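Local coordinates for protein exopolygalacturonase (Yersinia enterocolitica, PDB 2UVF) that probably hydrolyses pectin from the ends of its polygalacturonate chains, as a family 28 exopolygalacturonase that binds digalacturonic acid, at residues Ile451-Asn456 and Val480-Asn485; Val56-Glu61 and Gly423-Asn428; Leu201-Asp206 and Arg259-Thr264; Glu340-Ala345 and Leu360-Val365. All coordinates share one frame; numbering follows the deposited sequence. Where two conformers were deposited one is given.

Contact 1 (Ile451-Asn456 and Val480-Asn485)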
# COMPACT_ATOMS: atom_id res chain seq x y z
N ILE A 451 11.93 4.06 -4.01
CA ILE A 451 10.50 4.24 -3.75
C ILE A 451 10.06 5.60 -4.33
O ILE A 451 10.60 6.64 -3.95
CB ILE A 451 10.19 4.23 -2.20
CG1 ILE A 451 10.86 3.05 -1.45
CG2 ILE A 451 8.70 4.30 -1.92
CD1 ILE A 451 10.47 1.61 -1.92
N LEU A 452 9.06 5.58 -5.21
CA LEU A 452 8.47 6.82 -5.77
C LEU A 452 6.95 6.97 -5.55
O LEU A 452 6.15 6.23 -6.13
CB LEU A 452 8.85 7.01 -7.27
CG LEU A 452 8.24 8.22 -8.01
CD1 LEU A 452 8.63 9.55 -7.37
CD2 LEU A 452 8.59 8.23 -9.49
N ALA A 453 6.56 7.93 -4.71
CA ALA A 453 5.15 8.21 -4.42
C ALA A 453 4.71 9.57 -5.01
O ALA A 453 5.01 10.64 -4.47
CB ALA A 453 4.89 8.14 -2.90
N GLU A 454 3.99 9.53 -6.14
CA GLU A 454 3.62 10.75 -6.86
C GLU A 454 2.16 10.76 -7.24
O GLU A 454 1.58 9.73 -7.52
CB GLU A 454 4.48 10.93 -8.13
CG GLU A 454 4.50 9.71 -9.06
CD GLU A 454 5.26 9.97 -10.34
OE1 GLU A 454 5.77 11.10 -10.50
OE2 GLU A 454 5.35 9.04 -11.18
N ASN A 455 1.60 11.96 -7.28
CA ASN A 455 0.28 12.20 -7.87
C ASN A 455 -0.79 11.45 -7.08
O ASN A 455 -1.64 10.76 -7.65
CB ASN A 455 0.26 11.87 -9.39
CG ASN A 455 1.08 12.87 -10.23
OD1 ASN A 455 2.09 12.52 -10.87
ND2 ASN A 455 0.63 14.11 -10.26
N ASN A 456 -0.73 11.64 -5.76
CA ASN A 456 -1.60 11.02 -4.80
C ASN A 456 -2.28 12.14 -4.02
O ASN A 456 -1.76 13.26 -3.91
CB ASN A 456 -0.83 10.12 -3.79
CG ASN A 456 -0.12 8.93 -4.44
OD1 ASN A 456 -0.74 7.95 -4.85
ND2 ASN A 456 1.20 8.99 -4.49
N VAL A 480 14.22 7.54 -1.65
CA VAL A 480 12.76 7.62 -1.47
C VAL A 480 12.32 9.02 -1.91
O VAL A 480 12.85 10.02 -1.41
CB VAL A 480 12.36 7.34 0.02
CG1 VAL A 480 10.94 7.79 0.31
CG2 VAL A 480 12.55 5.86 0.40
N THR A 481 11.40 9.08 -2.88
CA THR A 481 10.88 10.34 -3.42
C THR A 481 9.40 10.46 -3.12
O THR A 481 8.62 9.55 -3.40
CB THR A 481 11.14 10.52 -4.96
OG1 THR A 481 12.54 10.60 -5.20
CG2 THR A 481 10.50 11.81 -5.49
N PHE A 482 9.01 11.61 -2.58
CA PHE A 482 7.63 11.88 -2.23
C PHE A 482 7.27 13.23 -2.84
O PHE A 482 7.63 14.27 -2.33
CB PHE A 482 7.49 11.90 -0.70
CG PHE A 482 6.08 12.05 -0.21
CD1 PHE A 482 5.33 10.92 0.13
CD2 PHE A 482 5.51 13.31 -0.09
CE1 PHE A 482 4.04 11.07 0.61
CE2 PHE A 482 4.23 13.45 0.38
CZ PHE A 482 3.49 12.32 0.73
N ARG A 483 6.55 13.19 -3.96
CA ARG A 483 6.37 14.38 -4.79
C ARG A 483 4.99 14.50 -5.43
O ARG A 483 4.29 13.51 -5.57
CB ARG A 483 7.47 14.45 -5.88
CG ARG A 483 7.35 13.42 -6.96
CD ARG A 483 8.28 13.75 -8.10
NE ARG A 483 8.12 12.86 -9.24
CZ ARG A 483 9.10 12.55 -10.10
NH1 ARG A 483 10.33 13.04 -9.94
NH2 ARG A 483 8.85 11.73 -11.11
N ASN A 484 4.62 15.71 -5.85
CA ASN A 484 3.39 15.90 -6.60
C ASN A 484 2.21 15.25 -5.88
O ASN A 484 1.41 14.55 -6.48
CB ASN A 484 3.54 15.34 -8.00
CG ASN A 484 4.57 16.08 -8.81
OD1 ASN A 484 4.92 17.22 -8.50
ND2 ASN A 484 5.07 15.43 -9.85
N ASN A 485 2.14 15.51 -4.58
CA ASN A 485 1.08 14.98 -3.73
C ASN A 485 0.39 16.13 -3.05
O ASN A 485 1.05 17.09 -2.63
CB ASN A 485 1.66 14.07 -2.64
CG ASN A 485 2.31 12.83 -3.20
OD1 ASN A 485 3.41 12.45 -2.80
ND2 ASN A 485 1.65 12.20 -4.13
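The guanidinium of Arg483 has Leu452 CD1 over one face, 3.8 Å above its plane and offset toward the rim, and Glu454 OE1 at its edge. The phenyl ring of Phe482 is approached obliquely by Ala453 CB, 4.1 Å from CD1. Arg483 and Phe482 lie on strand 480-483, and Leu452, Ala453 and Glu454 on the parallel strand beside it, one coil earlier in the right-handed beta-helix of family 28; the axes of 451-454 and 480-483 are 4.8 Å apart and their directions differ by 3°. Arg483 grips Glu454 side-on: NE and NH2 each reach OE1 at 3.2 Å. OE1 lies within the guanidinium plane, whereas both nitrogens stand above the same face of the carboxylate, so the salt bridge is bifurcated on one oxygen. The other oxygen, OE2, accepts from Trp425 NE1 and Gln113 NE2, so both carboxylate oxygens have donors. Leu452, its CG trans to the backbone N (chi1 176°), carries CD1 over to Thr481 CG2 at 3.5 Å, tighter than ordinary van der Waals contact. The reverse face of the strands bears Ile451, Val480, Ala453 and Phe482; Ala453 and Phe482 both pack on Ile438, from another strand of the coil. Backbone bonds fix the register, the straightest being Ala453 N to Thr481 O (180°). At the corner in the chain at Asn484, its OD1 takes a hydrogen bond from Asn526 ND2.

Contact 2 (Val56-Glu61 and Gly423-Asn428)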
# COMPACT_ATOMS: atom_id res chain seq x y z
N VAL A 56 -0.01 2.40 -18.17
CA VAL A 56 0.53 3.42 -17.28
C VAL A 56 1.78 4.03 -17.90
O VAL A 56 2.34 3.46 -18.83
CB VAL A 56 0.86 2.88 -15.84
CG1 VAL A 56 -0.36 2.25 -15.18
CG2 VAL A 56 2.03 1.93 -15.87
N TRP A 57 2.21 5.17 -17.38
CA TRP A 57 3.34 5.90 -17.93
C TRP A 57 3.84 6.81 -16.86
O TRP A 57 3.10 7.13 -15.93
CB TRP A 57 2.93 6.74 -19.17
CG TRP A 57 1.81 7.70 -18.91
CD1 TRP A 57 1.93 8.99 -18.45
CD2 TRP A 57 0.40 7.45 -19.06
NE1 TRP A 57 0.67 9.55 -18.30
CE2 TRP A 57 -0.28 8.64 -18.68
CE3 TRP A 57 -0.35 6.34 -19.47
CZ2 TRP A 57 -1.68 8.74 -18.70
CZ3 TRP A 57 -1.76 6.45 -19.49
CH2 TRP A 57 -2.40 7.64 -19.11
N LYS A 58 5.09 7.24 -17.00
CA LYS A 58 5.66 8.30 -16.17
C LYS A 58 5.17 9.73 -16.49
O LYS A 58 5.11 10.17 -17.66
CB LYS A 58 7.19 8.26 -16.23
CG LYS A 58 7.77 7.05 -15.50
CD LYS A 58 9.32 7.04 -15.50
CE LYS A 58 9.93 8.15 -14.64
NZ LYS A 58 9.54 8.03 -13.22
N ALA A 59 4.80 10.44 -15.43
CA ALA A 59 4.64 11.88 -15.46
C ALA A 59 5.95 12.43 -14.91
O ALA A 59 6.55 11.79 -14.04
CB ALA A 59 3.47 12.31 -14.59
N PRO A 60 6.42 13.60 -15.41
CA PRO A 60 7.68 14.19 -14.95
C PRO A 60 7.60 14.86 -13.57
O PRO A 60 6.52 14.97 -12.98
CB PRO A 60 7.99 15.24 -16.03
CG PRO A 60 6.70 15.62 -16.61
CD PRO A 60 5.78 14.43 -16.47
N GLU A 61 8.74 15.34 -13.09
CA GLU A 61 8.83 16.02 -11.80
C GLU A 61 7.94 17.26 -11.72
O GLU A 61 7.32 17.54 -10.69
CB GLU A 61 10.28 16.41 -11.54
CG GLU A 61 10.58 16.91 -10.15
CD GLU A 61 12.07 17.09 -9.95
OE1 GLU A 61 12.69 17.84 -10.75
OE2 GLU A 61 12.62 16.50 -9.00
N GLY A 423 12.28 -0.98 -5.35
CA GLY A 423 11.42 -0.63 -6.49
C GLY A 423 9.92 -0.56 -6.23
O GLY A 423 9.19 -1.54 -6.43
N ALA A 424 9.45 0.62 -5.81
CA ALA A 424 8.00 0.82 -5.57
C ALA A 424 7.48 2.07 -6.29
O ALA A 424 8.10 3.11 -6.27
CB ALA A 424 7.74 0.92 -4.09
N TRP A 425 6.32 1.97 -6.91
CA TRP A 425 5.79 3.15 -7.59
C TRP A 425 4.35 3.33 -7.14
O TRP A 425 3.49 2.49 -7.36
CB TRP A 425 6.02 3.02 -9.09
CG TRP A 425 5.62 4.16 -9.98
CD1 TRP A 425 5.49 5.48 -9.66
CD2 TRP A 425 5.28 4.04 -11.36
NE1 TRP A 425 5.08 6.20 -10.77
CE2 TRP A 425 4.96 5.33 -11.83
CE3 TRP A 425 5.23 2.96 -12.26
CZ2 TRP A 425 4.59 5.58 -13.16
CZ3 TRP A 425 4.87 3.20 -13.58
CH2 TRP A 425 4.56 4.51 -14.02
N LEU A 426 4.11 4.40 -6.40
CA LEU A 426 2.79 4.57 -5.76
C LEU A 426 2.14 5.83 -6.30
O LEU A 426 2.54 6.91 -5.95
CB LEU A 426 2.93 4.62 -4.22
CG LEU A 426 3.70 3.53 -3.43
CD1 LEU A 426 3.34 2.10 -3.89
CD2 LEU A 426 5.20 3.74 -3.47
N PHE A 427 1.14 5.67 -7.18
CA PHE A 427 0.54 6.81 -7.87
C PHE A 427 -0.99 6.75 -8.01
O PHE A 427 -1.57 5.68 -8.00
CB PHE A 427 1.24 7.05 -9.24
CG PHE A 427 1.09 5.92 -10.24
CD1 PHE A 427 0.09 5.95 -11.21
CD2 PHE A 427 1.97 4.83 -10.23
CE1 PHE A 427 -0.06 4.92 -12.16
CE2 PHE A 427 1.84 3.78 -11.17
CZ PHE A 427 0.83 3.83 -12.13
N ASN A 428 -1.62 7.91 -8.13
CA ASN A 428 -3.07 8.03 -8.35
C ASN A 428 -3.92 7.32 -7.29
O ASN A 428 -4.96 6.73 -7.61
CB ASN A 428 -3.46 7.60 -9.77
CG ASN A 428 -2.76 8.42 -10.86
OD1 ASN A 428 -2.22 9.51 -10.60
ND2 ASN A 428 -2.76 7.90 -12.08
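The carbonyl oxygen of Trp57 accepts a hydrogen bond from Gln113 NE2 and also meets the edge of the Trp425 indole, lying near its plane 3.5 Å from CZ2. An oxygen set against the rim, where the ring hydrogens carry partial positive charge, is a plausible weak attraction. Next to it, Val56 sets its two methyls against two aromatic neighbours. CG1 comes to the edge of Phe427, in the ring plane and 3.6 Å from CZ, while CG2 sits 3.9 Å from Trp425 CZ3 at a slant to the indole. This division follows from chi1 of -57°, which places CG1 beside the backbone N and CG2 between N and the carbonyl carbon. The two rings are themselves in contact: Phe427 CE2 lies over the centre of the Trp425 ring, 3.4 Å above its plane. Here the fibronectin type III domain meets the parallel beta-helix. Segments 56-58 and 423-427 cross at 101°, axes 10.6 Å apart, a separation bridged mainly by the Trp425 and Phe427 side chains, which reach the Val56 side chain and the Trp57 carbonyl. Trp425 reaches across with CG trans to its backbone N (chi1 -177°), and its NE1 is tied to Glu454 on the adjoining coil. Phe427 rests against the parallel ring of Phe394 on the preceding coil. Lys58 runs past the indole, CG being 4.2 Å from Trp425 CZ2; its NZ is 5.8 Å from the centroid of the five-membered ring, at most a weak cation-pi attraction.

Contact 3 (Leu201-Asp206 and Arg259-Thr264)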
# COMPACT_ATOMS: atom_id res chain seq x y z
N LEU A 201 -7.44 -20.63 2.28
CA LEU A 201 -7.39 -21.23 0.95
C LEU A 201 -5.97 -21.06 0.44
O LEU A 201 -5.26 -20.18 0.90
CB LEU A 201 -8.38 -20.53 0.00
CG LEU A 201 -9.84 -20.37 0.45
CD1 LEU A 201 -10.52 -19.23 -0.30
CD2 LEU A 201 -10.65 -21.68 0.31
N TRP A 202 -5.57 -21.90 -0.51
CA TRP A 202 -4.18 -21.95 -0.94
C TRP A 202 -4.15 -21.88 -2.45
O TRP A 202 -4.67 -22.76 -3.14
CB TRP A 202 -3.49 -23.23 -0.42
CG TRP A 202 -3.66 -23.42 1.06
CD1 TRP A 202 -4.74 -23.99 1.69
CD2 TRP A 202 -2.75 -23.03 2.08
NE1 TRP A 202 -4.55 -23.97 3.06
CE2 TRP A 202 -3.34 -23.38 3.33
CE3 TRP A 202 -1.50 -22.40 2.08
CZ2 TRP A 202 -2.70 -23.14 4.56
CZ3 TRP A 202 -0.86 -22.16 3.31
CH2 TRP A 202 -1.47 -22.54 4.53
N LEU A 203 -3.57 -20.80 -2.96
CA LEU A 203 -3.55 -20.55 -4.39
C LEU A 203 -2.37 -21.27 -5.01
O LEU A 203 -1.51 -21.81 -4.31
CB LEU A 203 -3.47 -19.04 -4.68
CG LEU A 203 -4.57 -18.09 -4.19
CD1 LEU A 203 -4.27 -16.68 -4.61
CD2 LEU A 203 -5.94 -18.49 -4.71
N LYS A 204 -2.35 -21.29 -6.33
CA LYS A 204 -1.25 -21.89 -7.06
C LYS A 204 -0.96 -21.03 -8.28
O LYS A 204 -1.78 -20.17 -8.66
CB LYS A 204 -1.57 -23.31 -7.48
CG LYS A 204 -2.84 -23.46 -8.34
CD LYS A 204 -2.57 -24.43 -9.48
CE LYS A 204 -3.84 -24.88 -10.15
NZ LYS A 204 -4.41 -26.07 -9.45
N SER A 205 0.21 -21.28 -8.88
CA SER A 205 0.68 -20.57 -10.06
C SER A 205 -0.31 -20.59 -11.24
O SER A 205 -1.17 -21.48 -11.33
CB SER A 205 2.04 -21.12 -10.48
OG SER A 205 2.96 -20.99 -9.40
N ASP A 206 -0.18 -19.59 -12.11
CA ASP A 206 -0.95 -19.49 -13.36
C ASP A 206 -2.47 -19.63 -13.18
O ASP A 206 -3.10 -20.52 -13.76
CB ASP A 206 -0.41 -20.47 -14.42
CG ASP A 206 1.04 -20.20 -14.75
OD1 ASP A 206 1.34 -19.09 -15.25
OD2 ASP A 206 1.89 -21.08 -14.52
N ARG A 259 4.17 -18.40 -9.67
CA ARG A 259 4.28 -17.41 -10.72
C ARG A 259 2.91 -17.07 -11.26
O ARG A 259 2.00 -17.90 -11.22
CB ARG A 259 5.28 -17.82 -11.83
CG ARG A 259 4.84 -18.95 -12.75
CD ARG A 259 5.89 -19.24 -13.83
NE ARG A 259 5.32 -20.07 -14.90
CZ ARG A 259 5.95 -20.44 -16.02
NH1 ARG A 259 7.21 -20.07 -16.26
NH2 ARG A 259 5.32 -21.19 -16.91
N ASN A 260 2.78 -15.84 -11.76
CA ASN A 260 1.57 -15.38 -12.45
C ASN A 260 0.29 -15.63 -11.65
O ASN A 260 -0.57 -16.40 -12.06
CB ASN A 260 1.47 -15.99 -13.87
CG ASN A 260 2.79 -15.96 -14.64
OD1 ASN A 260 3.63 -15.08 -14.45
ND2 ASN A 260 2.97 -16.94 -15.53
N ILE A 261 0.16 -14.98 -10.49
CA ILE A 261 -1.07 -15.07 -9.68
C ILE A 261 -1.90 -13.77 -9.74
O ILE A 261 -1.36 -12.68 -9.59
CB ILE A 261 -0.81 -15.49 -8.19
CG1 ILE A 261 0.01 -16.80 -8.14
CG2 ILE A 261 -2.12 -15.63 -7.46
CD1 ILE A 261 0.47 -17.23 -6.76
N ARG A 262 -3.20 -13.91 -9.92
CA ARG A 262 -4.11 -12.78 -10.16
C ARG A 262 -5.35 -12.90 -9.29
O ARG A 262 -5.96 -13.97 -9.22
CB ARG A 262 -4.53 -12.72 -11.64
CG ARG A 262 -3.39 -12.44 -12.61
CD ARG A 262 -3.88 -12.49 -14.03
NE ARG A 262 -4.29 -11.17 -14.50
CZ ARG A 262 -5.54 -10.74 -14.60
NH1 ARG A 262 -6.56 -11.53 -14.28
NH2 ARG A 262 -5.77 -9.52 -15.05
N ILE A 263 -5.72 -11.80 -8.64
CA ILE A 263 -6.95 -11.74 -7.85
C ILE A 263 -7.71 -10.46 -8.22
O ILE A 263 -7.16 -9.36 -8.10
CB ILE A 263 -6.66 -11.82 -6.33
CG1 ILE A 263 -5.59 -12.90 -6.06
CG2 ILE A 263 -7.97 -12.03 -5.54
CD1 ILE A 263 -5.22 -13.08 -4.61
N THR A 264 -8.96 -10.61 -8.66
CA THR A 264 -9.64 -9.51 -9.36
C THR A 264 -11.14 -9.53 -9.08
O THR A 264 -11.63 -10.37 -8.34
CB THR A 264 -9.44 -9.59 -10.92
OG1 THR A 264 -10.01 -10.81 -11.40
CG2 THR A 264 -7.96 -9.52 -11.32
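Asp206 divides its carboxylate between two residues of 259-264. OD1 takes a hydrogen bond of 2.7 Å from Asn260 ND2, which arrives nearly in line with the C-O bond, while OD2 forms a long salt bridge with Arg259 NE at 3.6 Å. OD2 lies at the guanidinium edge, in its plane, but the carboxylate itself is turned 81° against that plane, so the pairing is not the flat, two-pronged kind. The main chain of Arg259 is held as well: its N donates to Ser205 OG at 2.9 Å (143° at the hydrogen), and its O accepts from Asp206 N. Ser205 OG can receive this donor because chi1 of -58° sets it beside its own backbone N. Next to the polar group, on the buried side, Leu203 CD1 touches Ile261 CG2 and Ile263 CD1, each at 3.7 Å. The segments belong to the early coils of the right-handed parallel beta-helix, and the chain of 201-206 leaves its strand here and turns a corner toward strand 207-211, the neighbour of strand 258-264. In the second shell, Leu203 packs on Ile180 of helix 173-181 and on Ile245, while Ile261 packs on Ala247. Asp206 is positioned through a backbone hydrogen bond with Gly186, beside the disulfide Cys183-Cys187. Lys204, directed away, gives its NZ to the carbonyl O of Ile180.

Contact 4 (Glu340-Ala345 and Leu360-Val365)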
# COMPACT_ATOMS: atom_id res chain seq x y z
N GLU A 340 6.19 -14.71 -8.42
CA GLU A 340 6.73 -13.99 -9.55
C GLU A 340 5.56 -13.61 -10.45
O GLU A 340 4.93 -14.50 -11.03
CB GLU A 340 7.71 -14.88 -10.32
CG GLU A 340 8.39 -14.20 -11.48
CD GLU A 340 9.51 -13.29 -11.04
OE1 GLU A 340 10.00 -13.48 -9.89
OE2 GLU A 340 9.91 -12.39 -11.82
N ASN A 341 5.27 -12.30 -10.53
CA ASN A 341 4.09 -11.71 -11.23
C ASN A 341 2.75 -11.81 -10.49
O ASN A 341 2.03 -12.79 -10.62
CB ASN A 341 3.90 -12.24 -12.66
CG ASN A 341 5.17 -12.21 -13.49
OD1 ASN A 341 5.41 -13.10 -14.30
ND2 ASN A 341 5.98 -11.20 -13.30
N VAL A 342 2.39 -10.77 -9.73
CA VAL A 342 1.07 -10.71 -9.07
C VAL A 342 0.20 -9.57 -9.62
O VAL A 342 0.72 -8.52 -10.00
CB VAL A 342 1.19 -10.54 -7.55
CG1 VAL A 342 -0.18 -10.63 -6.88
CG2 VAL A 342 2.11 -11.58 -6.98
N TYR A 343 -1.11 -9.79 -9.70
CA TYR A 343 -2.03 -8.73 -10.10
C TYR A 343 -3.27 -8.78 -9.24
O TYR A 343 -4.10 -9.69 -9.38
CB TYR A 343 -2.39 -8.80 -11.59
CG TYR A 343 -3.32 -7.67 -12.11
CD1 TYR A 343 -2.85 -6.37 -12.30
CD2 TYR A 343 -4.65 -7.95 -12.47
CE1 TYR A 343 -3.70 -5.35 -12.79
CE2 TYR A 343 -5.49 -6.94 -12.96
CZ TYR A 343 -5.01 -5.64 -13.12
OH TYR A 343 -5.85 -4.64 -13.61
N LEU A 344 -3.40 -7.76 -8.38
CA LEU A 344 -4.58 -7.55 -7.53
C LEU A 344 -5.40 -6.40 -8.11
O LEU A 344 -4.82 -5.38 -8.49
CB LEU A 344 -4.12 -7.25 -6.09
CG LEU A 344 -3.01 -8.19 -5.57
CD1 LEU A 344 -2.41 -7.69 -4.23
CD2 LEU A 344 -3.47 -9.67 -5.47
N ALA A 345 -6.72 -6.55 -8.23
CA ALA A 345 -7.53 -5.53 -8.88
C ALA A 345 -9.00 -5.53 -8.46
O ALA A 345 -9.58 -6.59 -8.27
CB ALA A 345 -7.42 -5.65 -10.39
N LEU A 360 5.27 -11.03 0.38
CA LEU A 360 6.54 -11.41 0.98
C LEU A 360 7.42 -12.03 -0.10
O LEU A 360 7.05 -13.03 -0.72
CB LEU A 360 6.32 -12.36 2.17
CG LEU A 360 5.57 -11.85 3.42
CD1 LEU A 360 5.51 -12.93 4.45
CD2 LEU A 360 6.15 -10.55 4.04
N GLU A 361 8.57 -11.41 -0.35
CA GLU A 361 9.51 -11.94 -1.32
C GLU A 361 8.90 -12.12 -2.72
O GLU A 361 9.24 -13.05 -3.41
CB GLU A 361 10.20 -13.22 -0.79
CG GLU A 361 11.39 -12.98 0.12
CD GLU A 361 12.04 -14.23 0.69
OE1 GLU A 361 13.03 -14.74 0.15
OE2 GLU A 361 11.58 -14.72 1.72
N ASN A 362 8.09 -11.16 -3.14
CA ASN A 362 7.51 -11.16 -4.48
C ASN A 362 8.29 -10.28 -5.45
O ASN A 362 9.01 -9.35 -5.05
CB ASN A 362 6.06 -10.70 -4.44
CG ASN A 362 5.18 -11.62 -3.66
OD1 ASN A 362 5.60 -12.72 -3.29
ND2 ASN A 362 3.96 -11.20 -3.41
N HIS A 363 8.16 -10.61 -6.74
CA HIS A 363 8.59 -9.73 -7.79
C HIS A 363 7.38 -9.40 -8.63
O HIS A 363 6.48 -10.24 -8.77
CB HIS A 363 9.65 -10.39 -8.70
CG HIS A 363 10.98 -10.57 -8.05
ND1 HIS A 363 11.99 -11.29 -8.65
CD2 HIS A 363 11.46 -10.16 -6.85
CE1 HIS A 363 13.05 -11.29 -7.86
NE2 HIS A 363 12.75 -10.62 -6.76
N ASN A 364 7.39 -8.20 -9.21
CA ASN A 364 6.39 -7.76 -10.20
C ASN A 364 4.96 -7.84 -9.69
O ASN A 364 4.15 -8.60 -10.21
CB ASN A 364 6.56 -8.55 -11.51
CG ASN A 364 8.00 -8.66 -11.93
OD1 ASN A 364 8.81 -7.75 -11.68
ND2 ASN A 364 8.35 -9.79 -12.55
N VAL A 365 4.68 -7.09 -8.63
CA VAL A 365 3.35 -7.03 -8.01
C VAL A 365 2.66 -5.77 -8.48
O VAL A 365 3.28 -4.72 -8.55
CB VAL A 365 3.41 -6.99 -6.47
CG1 VAL A 365 2.00 -6.85 -5.88
CG2 VAL A 365 4.16 -8.23 -5.89
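Val342 and Val365 make the buried side of this contact, lying side by side with their CG2 methyls 4.1 Å apart and pointing the same way. Asn362 closes that side, its ND2 4.0 Å from Val342 CG2, and its OD1 accepts from Val339 N, so the buried amide has a polar partner. Two backbone bonds set the parallel register: Val342 N to Asn364 O at 2.8 Å and Asn341 N to His363 O at 3.0 Å. The other, partly exposed side is looser. Glu340 bends back at chi2 (78°), which brings its carboxylate up to the His363 side chain, the carboxylate and ring planes 82° apart. OE1 approaches the imidazole obliquely, 3.2 Å from His363 ND1, and also lies 3.3 Å from His363 CB. OE2 is 3.1 Å from Asn364 ND2, but the angle is too poor for a hydrogen bond. The far nitrogen of the imidazole, NE2, is bonded to Glu419 OE1, which fixes the outer end of the ring. Asn341 and Asn364 stand side by side with amide planes only 19° apart. Both have positive phi, Asn364 near the left-handed helical region, and the chain turns a corner at each. Asparagines stacked at such corners, coil upon coil, are a familiar feature of the right-handed parallel beta-helix of the pectate lyase-like superfamily.

Overall arrangement
Contacts 1, 3 and 4 each join parts of adjacent coils of the parallel beta-helix; contact 2 joins that helix to the fibronectin type III domain. Contact 3 comes first among the three, then contact 4, then contact 1, and the order in space is the same. Centres of contacts 3 and 4 are about 10 Å apart, strands 258-264 and 342-345 being neighbours; those of contacts 4 and 1 are about 21 Å apart. The centres of contacts 1 and 2 are about 8 Å apart, and the two touch through adjacent strands 421-427 and 448-459. Contact 2's loop encloses contacts 3 and 4, so the amino-terminal domain folds back onto coils formed much later in the chain.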